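Local coordinates for uncharacterized protein (Bacteroides uniformis, PDB 4JPQ) that is of unknown function but, as a member of carbohydrate-binding family 9, probably binds carbohydrate, at residues G59-L64 and V160-A165. Numbering follows the deposited sequence.
Sequences GREILL and VIPVSA
L63 and V160 illustrate how a non-hydrogen-bonded antiparallel pair lets side chains meet flank to flank: both extend the same way from the sheet, and CD2 of L63 lies 3.7 Å from CG1 of V160. That methyl of V160 stands opposite the backbone N (chi1 -179°), which also brings it 3.9 Å from OE2 of E61, whose side chain slants across the valine. The methylene CG of E61 rests on CA of P162 (3.8 Å), while its carboxylate is held by S17 through OE2 and T58 through OE1, so CG covers P162 while OE2 comes up against V160, and both oxygens are hydrogen-bonded. On the reverse face I62 and I161 form the hydrogen-bonded pair. Here the side chains touch loosely at their CB atoms, and CD1 of I161 reaches diagonally to CD1 of L64 at 4.2 Å; F92 of strand 89-95 touches both I161 and L64, and I55 packs on I62 and L64. Between the faces the backbones of I62 and I161 exchange two bonds, I62 N to I161 O and I161 N to I62 O, the first nearly straight (174°). One step past the non-hydrogen-bonded pair E61-P162, V163 N donates to R60 O (2.9 Å) as the chain enters a 3-10 turn. Strands 61-70 and 152-162 of this beta-rich protein of carbohydrate-binding family 9 are thus joined by ladder bonds flanked by hydrocarbon on one face and, on the other, by L63, V160 and P162 together with the buried carboxylate of E61, whose hydroxyl partners S17 and T58 probably help it tolerate that setting.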
loop_
_atom_site.group_PDB
_atom_site.type_symbol
_atom_site.label_atom_id
_atom_site.label_comp_id
_atom_site.label_asym_id
_atom_site.label_seq_id
_atom_site.Cartn_x
_atom_site.Cartn_y
_atom_site.Cartn_z
ATOM N N GLY A 59 1.061 12.630 12.217
ATOM C CA GLY A 59 2.250 13.465 12.415
ATOM C C GLY A 59 3.453 12.527 12.544
ATOM O O GLY A 59 4.502 12.771 11.939
ATOM N N ARG A 60 3.296 11.463 13.342
ATOM C CA ARG A 60 4.298 10.412 13.520
ATOM C C ARG A 60 4.031 9.191 12.623
ATOM O O ARG A 60 4.947 8.407 12.408
ATOM C CB ARG A 60 4.333 9.925 14.983
ATOM C CG ARG A 60 4.385 11.025 16.056
ATOM C CD ARG A 60 4.416 10.463 17.472
ATOM N NE ARG A 60 3.324 9.502 17.711
ATOM C CZ ARG A 60 3.141 8.814 18.839
ATOM N NH1 ARG A 60 3.941 8.988 19.898
ATOM N NH2 ARG A 60 2.123 7.955 18.919
ATOM N N GLU A 61 2.799 9.003 12.124
ATOM C CA GLU A 61 2.425 7.785 11.364
ATOM C C GLU A 61 1.495 8.035 10.186
ATOM O O GLU A 61 0.659 8.928 10.254
ATOM C CB GLU A 61 1.687 6.826 12.310
ATOM C CG GLU A 61 2.496 6.328 13.503
ATOM C CD GLU A 61 1.695 6.279 14.769
ATOM O OE1 GLU A 61 1.275 7.352 15.261
ATOM O OE2 GLU A 61 1.500 5.160 15.264
ATOM N N ILE A 62 1.635 7.218 9.140
ATOM C CA ILE A 62 0.758 7.241 7.967
ATOM C C ILE A 62 -0.252 6.119 8.180
ATOM O O ILE A 62 0.142 4.993 8.494
ATOM C CB ILE A 62 1.495 6.944 6.645
ATOM C CG1 ILE A 62 2.576 7.990 6.400
ATOM C CG2 ILE A 62 0.507 6.927 5.473
ATOM C CD1 ILE A 62 3.476 7.688 5.219
ATOM N N LEU A 63 -1.527 6.436 7.948
ATOM C CA LEU A 63 -2.640 5.529 8.108
ATOM C C LEU A 63 -3.247 5.236 6.741
ATOM O O LEU A 63 -3.722 6.158 6.076
ATOM C CB LEU A 63 -3.702 6.190 8.986
ATOM C CG LEU A 63 -3.261 6.719 10.346
ATOM C CD1 LEU A 63 -4.462 7.292 11.074
ATOM C CD2 LEU A 63 -2.600 5.638 11.186
ATOM N N LEU A 64 -3.238 3.961 6.335
ATOM C CA LEU A 64 -3.820 3.495 5.062
ATOM C C LEU A 64 -4.928 2.497 5.303
ATOM O O LEU A 64 -4.772 1.620 6.147
ATOM C CB LEU A 64 -2.798 2.741 4.226
ATOM C CG LEU A 64 -1.677 3.463 3.545
ATOM C CD1 LEU A 64 -0.768 2.437 2.893
ATOM C CD2 LEU A 64 -2.232 4.424 2.513
ATOM N N VAL A 160 -0.516 0.801 9.347
ATOM C CA VAL A 160 -0.132 1.971 10.154
ATOM C C VAL A 160 1.400 2.015 10.025
ATOM O O VAL A 160 2.095 1.187 10.612
ATOM C CB VAL A 160 -0.572 1.828 11.613
ATOM C CG1 VAL A 160 -0.189 3.059 12.424
ATOM C CG2 VAL A 160 -2.067 1.581 11.682
ATOM N N ILE A 161 1.903 2.939 9.212
ATOM C CA ILE A 161 3.334 3.031 8.894
ATOM C C ILE A 161 4.001 4.151 9.706
ATOM O O ILE A 161 3.819 5.324 9.379
ATOM C CB ILE A 161 3.530 3.264 7.375
ATOM C CG1 ILE A 161 2.928 2.101 6.575
ATOM C CG2 ILE A 161 5.010 3.415 7.030
ATOM C CD1 ILE A 161 2.797 2.370 5.089
ATOM N N PRO A 162 4.756 3.801 10.775
ATOM C CA PRO A 162 5.440 4.871 11.510
ATOM C C PRO A 162 6.546 5.502 10.679
ATOM O O PRO A 162 7.154 4.839 9.836
ATOM C CB PRO A 162 6.047 4.148 12.728
ATOM C CG PRO A 162 5.284 2.886 12.825
ATOM C CD PRO A 162 5.068 2.499 11.392
ATOM N N VAL A 163 6.817 6.765 10.958
ATOM C CA VAL A 163 7.855 7.529 10.271
ATOM C C VAL A 163 9.245 6.825 10.370
ATOM O O VAL A 163 10.039 6.865 9.429
ATOM C CB VAL A 163 7.831 8.982 10.803
ATOM C CG1 VAL A 163 8.442 9.084 12.207
ATOM C CG2 VAL A 163 8.515 9.909 9.848
ATOM N N SER A 164 9.497 6.141 11.494
ATOM C CA SER A 164 10.717 5.335 11.705
ATOM C C SER A 164 10.852 4.140 10.764
ATOM O O SER A 164 11.961 3.655 10.564
ATOM C CB SER A 164 10.791 4.835 13.147
ATOM O OG SER A 164 9.629 4.093 13.488
ATOM N N ALA A 165 9.740 3.647 10.198
ATOM C CA ALA A 165 9.791 2.538 9.212
ATOM C C ALA A 165 10.454 2.923 7.889
ATOM O O ALA A 165 10.745 2.032 7.091
ATOM C CB ALA A 165 8.424 1.962 8.945
#